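Local coordinates for protein dally-like, isoform A (Drosophila melanogaster, PDB 6XTZ) that is a cell-surface, GPI-anchored glypican that binds Wnt and hedgehog proteins and shields the palmitoleoyl lipid of Wnt to enable signalling at a distance, at residues 192-195 and 196-200; 288-291 and 292-296. The protein carries 5 engineered substitutions. All blocks are in the same frame, centred on the assembly; numbering follows the deposited sequence.

Interaction 1: residues 192-195 and 196-200; sequences QIKR and SFVAT
S196 O is gripped twice by T200: the backbone N of T200 binds it at 2.9 Å, and T200 OG1 donates to it from the opposite face of the carbonyl plane at 2.6 Å. One turn earlier, the same serine hands its own N-H back to Q192, with S196 N above the plane of the Q192 carbonyl and 3.2 Å from its O. The S196 hydroxyl uses neither of these partners; with OG anti to the backbone N (chi1 -172°) it is hydrogen-bonded to F287 O. This is a worked case of the i to i+4 ladder of an alpha-helix, here in the middle of helix 185-216 of the glypican core, where the regular backbone bonds continue from F197 N to I193 O, from V198 N to K194 O and from A199 N to R195 O.

Side chains one turn apart pack over those rungs. I193 and F197 lie side by side and point the same way, I193 CG2 resting 3.8 Å from F197 CD1. The ring also turns an edge to the backbone: I193 O lies near its plane, 3.3 Å from F197 CD1. On the neighbouring flank V198 CG2 presses tightly on K194 O at 3.1 Å. The K194 chain, bent at chi2 (-101°), brings K194 CE obliquely past V198 CG2 at 4.2 Å. F197 is further walled by L95, L128 and L139 from three other helices, whereas I193 reaches the bound O-palmitoleoyl serine.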
ATOM      1  N   GLN A 192     -23.610  -7.148  -6.389  1.00 46.15           N
ATOM      2  CA  GLN A 192     -23.218  -6.656  -5.072  1.00 49.11           C
ATOM      3  C   GLN A 192     -22.283  -7.628  -4.365  1.00 50.07           C
ATOM      4  O   GLN A 192     -21.394  -7.195  -3.621  1.00 46.06           O
ATOM      5  CB  GLN A 192     -24.458  -6.385  -4.222  1.00 51.30           C
ATOM      6  CG  GLN A 192     -25.303  -5.226  -4.735  1.00 66.24           C
ATOM      7  CD  GLN A 192     -26.588  -5.038  -3.949  1.00 78.60           C
ATOM      8  OE1 GLN A 192     -26.785  -5.654  -2.902  1.00 84.42           O
ATOM      9  NE2 GLN A 192     -27.471  -4.188  -4.457  1.00 79.10           N
ATOM     10  N   ILE A 193     -22.456  -8.932  -4.584  1.00 47.38           N
ATOM     11  CA  ILE A 193     -21.523  -9.905  -4.024  1.00 41.14           C
ATOM     12  C   ILE A 193     -20.177  -9.821  -4.733  1.00 45.73           C
ATOM     13  O   ILE A 193     -19.118  -9.831  -4.091  1.00 46.38           O
ATOM     14  CB  ILE A 193     -22.116 -11.323  -4.103  1.00 40.79           C
ATOM     15  CG1 ILE A 193     -23.289 -11.471  -3.131  1.00 40.62           C
ATOM     16  CG2 ILE A 193     -21.050 -12.371  -3.816  1.00 36.33           C
ATOM     17  CD1 ILE A 193     -23.941 -12.835  -3.168  1.00 42.71           C
ATOM     18  N   LYS A 194     -20.194  -9.728  -6.064  1.00 46.01           N
ATOM     19  CA  LYS A 194     -18.950  -9.658  -6.823  1.00 43.32           C
ATOM     20  C   LYS A 194     -18.151  -8.415  -6.452  1.00 45.73           C
ATOM     21  O   LYS A 194     -16.944  -8.494  -6.195  1.00 38.56           O
ATOM     22  CB  LYS A 194     -19.254  -9.688  -8.322  1.00 41.30           C
ATOM     23  CG  LYS A 194     -18.033  -9.552  -9.224  1.00 41.64           C
ATOM     24  CD  LYS A 194     -17.903  -8.138  -9.774  1.00 39.83           C
ATOM     25  CE  LYS A 194     -16.791  -8.042 -10.798  1.00 48.41           C
ATOM     26  NZ  LYS A 194     -16.620  -6.644 -11.290  1.00 52.28           N
ATOM     27  N   ARG A 195     -18.811  -7.254  -6.417  1.00 45.96           N
ATOM     28  CA  ARG A 195     -18.126  -6.026  -6.021  1.00 44.72           C
ATOM     29  C   ARG A 195     -17.524  -6.157  -4.629  1.00 45.25           C
ATOM     30  O   ARG A 195     -16.400  -5.702  -4.384  1.00 45.95           O
ATOM     31  CB  ARG A 195     -19.093  -4.844  -6.058  1.00 44.64           C
ATOM     32  CG  ARG A 195     -19.560  -4.427  -7.437  1.00 50.12           C
ATOM     33  CD  ARG A 195     -20.701  -3.437  -7.294  1.00 56.71           C
ATOM     34  NE  ARG A 195     -21.057  -2.786  -8.549  1.00 60.46           N
ATOM     35  CZ  ARG A 195     -22.030  -1.889  -8.665  1.00 59.79           C
ATOM     36  NH1 ARG A 195     -22.738  -1.541  -7.600  1.00 50.73           N
ATOM     37  NH2 ARG A 195     -22.292  -1.336  -9.841  1.00 67.61           N
ATOM     38  N   SER A 196     -18.259  -6.775  -3.703  1.00 45.07           N
ATOM     39  CA  SER A 196     -17.793  -6.878  -2.325  1.00 47.05           C
ATOM     40  C   SER A 196     -16.548  -7.751  -2.226  1.00 44.55           C
ATOM     41  O   SER A 196     -15.580  -7.394  -1.545  1.00 45.17           O
ATOM     42  CB  SER A 196     -18.909  -7.427  -1.437  1.00 47.21           C
ATOM     43  OG  SER A 196     -18.541  -7.372  -0.070  1.00 56.04           O
ATOM     44  N   PHE A 197     -16.552  -8.900  -2.906  1.00 43.08           N
ATOM     45  CA  PHE A 197     -15.420  -9.816  -2.808  1.00 39.77           C
ATOM     46  C   PHE A 197     -14.195  -9.279  -3.537  1.00 42.57           C
ATOM     47  O   PHE A 197     -13.060  -9.486  -3.088  1.00 42.81           O
ATOM     48  CB  PHE A 197     -15.812 -11.191  -3.346  1.00 38.19           C
ATOM     49  CG  PHE A 197     -16.407 -12.095  -2.306  1.00 44.28           C
ATOM     50  CD1 PHE A 197     -17.751 -12.009  -1.980  1.00 42.73           C
ATOM     51  CD2 PHE A 197     -15.619 -13.026  -1.649  1.00 42.67           C
ATOM     52  CE1 PHE A 197     -18.298 -12.838  -1.018  1.00 38.55           C
ATOM     53  CE2 PHE A 197     -16.161 -13.858  -0.687  1.00 39.53           C
ATOM     54  CZ  PHE A 197     -17.501 -13.763  -0.371  1.00 39.80           C
ATOM     55  N   VAL A 198     -14.395  -8.592  -4.664  1.00 44.54           N
ATOM     56  CA  VAL A 198     -13.265  -7.998  -5.371  1.00 44.11           C
ATOM     57  C   VAL A 198     -12.645  -6.884  -4.537  1.00 41.00           C
ATOM     58  O   VAL A 198     -11.422  -6.805  -4.391  1.00 41.48           O
ATOM     59  CB  VAL A 198     -13.699  -7.493  -6.759  1.00 40.81           C
ATOM     60  CG1 VAL A 198     -12.559  -6.741  -7.426  1.00 36.89           C
ATOM     61  CG2 VAL A 198     -14.144  -8.655  -7.629  1.00 40.90           C
ATOM     62  N   ALA A 199     -13.482  -6.014  -3.967  1.00 41.47           N
ATOM     63  CA  ALA A 199     -12.963  -4.925  -3.146  1.00 38.78           C
ATOM     64  C   ALA A 199     -12.294  -5.452  -1.882  1.00 42.48           C
ATOM     65  O   ALA A 199     -11.273  -4.911  -1.442  1.00 46.00           O
ATOM     66  CB  ALA A 199     -14.086  -3.950  -2.793  1.00 33.27           C
ATOM     67  N   THR A 200     -12.850  -6.510  -1.287  1.00 41.11           N
ATOM     68  CA  THR A 200     -12.283  -7.048  -0.055  1.00 39.86           C
ATOM     69  C   THR A 200     -10.925  -7.692  -0.310  1.00 41.91           C
ATOM     70  O   THR A 200      -9.962  -7.447   0.428  1.00 40.96           O
ATOM     71  CB  THR A 200     -13.245  -8.057   0.573  1.00 42.47           C
ATOM     72  OG1 THR A 200     -14.521  -7.437   0.778  1.00 42.75           O
ATOM     73  CG2 THR A 200     -12.705  -8.549   1.907  1.00 29.14           C
TER

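Interaction 2: residues 288-291 and 292-296; sequences NIVM and VVEPL. With O18 (O-palmitoleoyl serine), chain H.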
ATOM      1  N   ASN A 288     -19.915  -3.294   1.613  1.00 42.41           N
ATOM      2  CA  ASN A 288     -19.772  -4.114   2.808  1.00 48.12           C
ATOM      3  C   ASN A 288     -20.513  -5.434   2.632  1.00 50.77           C
ATOM      4  O   ASN A 288     -21.686  -5.457   2.250  1.00 49.51           O
ATOM      5  CB  ASN A 288     -20.299  -3.361   4.029  1.00 55.64           C
ATOM      6  CG  ASN A 288     -19.853  -3.985   5.336  1.00 60.99           C
ATOM      7  OD1 ASN A 288     -19.965  -5.195   5.531  1.00 63.04           O
ATOM      8  ND2 ASN A 288     -19.330  -3.160   6.237  1.00 59.15           N
ATOM      9  N   ILE A 289     -19.816  -6.538   2.912  1.00 54.90           N
ATOM     10  CA  ILE A 289     -20.401  -7.858   2.717  1.00 54.93           C
ATOM     11  C   ILE A 289     -21.557  -8.109   3.676  1.00 56.44           C
ATOM     12  O   ILE A 289     -22.385  -8.993   3.428  1.00 54.15           O
ATOM     13  CB  ILE A 289     -19.314  -8.941   2.855  1.00 52.34           C
ATOM     14  CG1 ILE A 289     -19.786 -10.260   2.241  1.00 57.28           C
ATOM     15  CG2 ILE A 289     -18.930  -9.136   4.316  1.00 50.21           C
ATOM     16  CD1 ILE A 289     -20.193 -10.148   0.790  1.00 61.78           C
ATOM     17  N   VAL A 290     -21.643  -7.347   4.768  1.00 59.75           N
ATOM     18  CA  VAL A 290     -22.768  -7.495   5.683  1.00 63.65           C
ATOM     19  C   VAL A 290     -24.029  -6.881   5.086  1.00 66.09           C
ATOM     20  O   VAL A 290     -25.145  -7.333   5.371  1.00 64.25           O
ATOM     21  CB  VAL A 290     -22.420  -6.874   7.050  1.00 68.93           C
ATOM     22  CG1 VAL A 290     -23.545  -7.091   8.048  1.00 75.52           C
ATOM     23  CG2 VAL A 290     -21.122  -7.462   7.581  1.00 69.36           C
ATOM     24  N   MET A 291     -23.878  -5.864   4.234  1.00 68.89           N
ATOM     25  CA  MET A 291     -25.024  -5.186   3.642  1.00 76.84           C
ATOM     26  C   MET A 291     -25.764  -6.041   2.622  1.00 81.19           C
ATOM     27  O   MET A 291     -26.886  -5.689   2.248  1.00 88.37           O
ATOM     28  CB  MET A 291     -24.579  -3.878   2.984  1.00 86.12           C
ATOM     29  CG  MET A 291     -23.961  -2.878   3.947  1.00 95.55           C
ATOM     30  SD  MET A 291     -25.076  -2.419   5.288  1.00105.06           S
ATOM     31  CE  MET A 291     -26.436  -1.699   4.369  1.00103.64           C
ATOM     32  N   VAL A 292     -25.170  -7.146   2.164  1.00 82.68           N
ATOM     33  CA  VAL A 292     -25.841  -8.032   1.218  1.00 86.18           C
ATOM     34  C   VAL A 292     -26.443  -9.259   1.890  1.00 87.67           C
ATOM     35  O   VAL A 292     -27.261  -9.953   1.264  1.00 86.23           O
ATOM     36  CB  VAL A 292     -24.886  -8.475   0.089  1.00 86.14           C
ATOM     37  CG1 VAL A 292     -24.197  -7.264  -0.529  1.00 84.58           C
ATOM     38  CG2 VAL A 292     -23.866  -9.473   0.611  1.00 85.22           C
ATOM     39  N   VAL A 293     -26.078  -9.546   3.138  1.00 89.91           N
ATOM     40  CA  VAL A 293     -26.602 -10.704   3.850  1.00 87.78           C
ATOM     41  C   VAL A 293     -27.588 -10.327   4.949  1.00 85.30           C
ATOM     42  O   VAL A 293     -28.407 -11.175   5.337  1.00 84.68           O
ATOM     43  CB  VAL A 293     -25.462 -11.564   4.430  1.00 88.25           C
ATOM     44  CG1 VAL A 293     -24.626 -12.159   3.309  1.00 87.67           C
ATOM     45  CG2 VAL A 293     -24.598 -10.731   5.361  1.00 88.86           C
ATOM     46  N   GLU A 294     -27.533  -9.101   5.470  1.00 84.88           N
ATOM     47  CA  GLU A 294     -28.539  -8.666   6.437  1.00 87.90           C
ATOM     48  C   GLU A 294     -29.947  -8.674   5.855  1.00 87.05           C
ATOM     49  O   GLU A 294     -30.847  -9.249   6.490  1.00 89.42           O
ATOM     50  CB  GLU A 294     -28.167  -7.284   6.987  1.00 94.29           C
ATOM     51  CG  GLU A 294     -27.104  -7.301   8.067  1.00103.08           C
ATOM     52  CD  GLU A 294     -27.692  -7.375   9.462  1.00110.19           C
ATOM     53  OE1 GLU A 294     -26.929  -7.224  10.440  1.00112.03           O
ATOM     54  OE2 GLU A 294     -28.920  -7.577   9.582  1.00112.42           O
ATOM     55  N   PRO A 295     -30.220  -8.078   4.677  1.00 79.24           N
ATOM     56  CA  PRO A 295     -31.595  -8.096   4.167  1.00 75.06           C
ATOM     57  C   PRO A 295     -31.854  -9.264   3.231  1.00 68.29           C
ATOM     58  O   PRO A 295     -32.584  -9.120   2.246  1.00 72.83           O
ATOM     59  CB  PRO A 295     -31.694  -6.759   3.429  1.00 76.08           C
ATOM     60  CG  PRO A 295     -30.324  -6.602   2.842  1.00 74.86           C
ATOM     61  CD  PRO A 295     -29.351  -7.252   3.813  1.00 72.65           C
ATOM     62  N   LEU A 296     -31.270 -10.427   3.529  1.00 59.88           N
ATOM     63  CA  LEU A 296     -31.339 -11.541   2.591  1.00 59.55           C
ATOM     64  C   LEU A 296     -32.736 -12.151   2.530  1.00 60.85           C
ATOM     65  O   LEU A 296     -33.170 -12.592   1.460  1.00 62.46           O
ATOM     66  CB  LEU A 296     -30.306 -12.605   2.959  1.00 66.37           C
ATOM     67  CG  LEU A 296     -30.088 -13.699   1.914  1.00 68.27           C
ATOM     68  CD1 LEU A 296     -29.815 -13.084   0.550  1.00 67.21           C
ATOM     69  CD2 LEU A 296     -28.945 -14.606   2.328  1.00 68.76           C
TER
HETATM   70  CA  O18 H 707     -21.758 -10.448  11.728  1.00 92.73           C
HETATM   71  CB  O18 H 707     -22.046 -11.872  11.281  1.00 93.70           C
HETATM   72  C1  O18 H 707     -22.962 -12.775   9.294  1.00 89.14           C
HETATM   73  C2  O18 H 707     -22.921 -12.729   7.796  1.00 85.44           C
HETATM   74  C3  O18 H 707     -21.510 -12.751   7.223  1.00 81.25           C
HETATM   75  C4  O18 H 707     -21.496 -12.957   5.716  1.00 77.07           C
HETATM   76  C5  O18 H 707     -20.108 -13.135   5.121  1.00 70.80           C
HETATM   77  C6  O18 H 707     -20.117 -13.503   3.645  1.00 68.05           C
HETATM   78  C7  O18 H 707     -20.825 -14.810   3.336  1.00 65.96           C
HETATM   79  C8  O18 H 707     -20.867 -15.161   1.851  1.00 63.23           C
HETATM   80  C9  O18 H 707     -21.667 -14.194   1.035  1.00 63.83           C
HETATM   81  C10 O18 H 707     -22.821 -14.442   0.445  1.00 63.81           C
HETATM   82  C11 O18 H 707     -23.572 -15.737   0.474  1.00 68.67           C
HETATM   83  C12 O18 H 707     -24.652 -15.832  -0.600  1.00 73.19           C
HETATM   84  C13 O18 H 707     -25.486 -17.102  -0.522  1.00 75.23           C
HETATM   85  C14 O18 H 707     -26.529 -17.235  -1.622  1.00 73.23           C
HETATM   86  C15 O18 H 707     -27.561 -16.125  -1.644  1.00 73.60           C
HETATM   87  C16 O18 H 707     -28.636 -16.336  -2.688  1.00 72.86           C
HETATM   88  C   O18 H 707     -20.310 -10.242  11.284  1.00 90.60           C
HETATM   89  N   O18 H 707     -22.646  -9.493  11.089  1.00 91.58           N
HETATM   90  OG  O18 H 707     -22.108 -11.907   9.837  1.00 92.25           O
HETATM   91  O11 O18 H 707     -23.673 -13.501   9.937  1.00 86.85           O
HETATM   92  O   O18 H 707     -19.473  -9.806  12.069  1.00 90.16           O
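The flat V290 carbonyl receives two N-H groups from different directions: E294 N comes nearly head-on to V290 O at 3.0 Å, while V293 N stands above the plane, 69° out of it, at 3.3 Å. A second flat group, the amide of N288, accepts V290 N on OD1 at 2.8 Å with only a slight tilt from its plane. That bond makes an Asx turn and caps the short, weakly bonded helix 290-293, and D443 holds the other end of the amide through N288 ND2.

V290 CG1, anti to the backbone N (chi1 -177°), runs alongside the E294 chain and meets its CG at 3.6 Å. Across the turn I289 CD1 and V292 CG2 meet at 3.7 Å; CG2 lies between the backbone N and the carbonyl carbon of V292, because CG1 takes the place opposite the carbonyl carbon (chi1 -51°), and it rests against I289 O as well. With an alanine in place of V292 both methyl branches go, and I289 CD1 would probably lose a lateral support and be freer to turn beside the lipid. This single turn is part of the palmitoleoyl pocket within the helical glypican core. I289 CG1 touches O18 C6 at 3.5 Å, and V293 CG2 lies 3.6 Å from O18 C2, so two residues four apart line successive parts of the acyl chain, V293 nearer the ester and I289 further along. Beyond E294, P295 has no N-H to offer M291 O and sets its CD against that oxygen at 3.3 Å; it occupies the N-cap position of helix 296-322.

In the fold
From the N terminus, the chain first reaches interaction 1, inside helix 185-216, and much later interaction 2, the short turn that leads into helix 296-322. Each lies within one continuous stretch, so neither closes a long loop; they follow in series, neither nesting nor crossing. They illustrate how local contacts are joined by tertiary packing. Their centres are about 12 Å apart, and I289 bridges them, its CD1 lying 3.3 Å from S196 OG and 3.8 Å from F197 CE1, while V292 CG1 packs on Q192 CB at 3.8 Å. Helix 185-216 thus backs the turn, and both border the lipid.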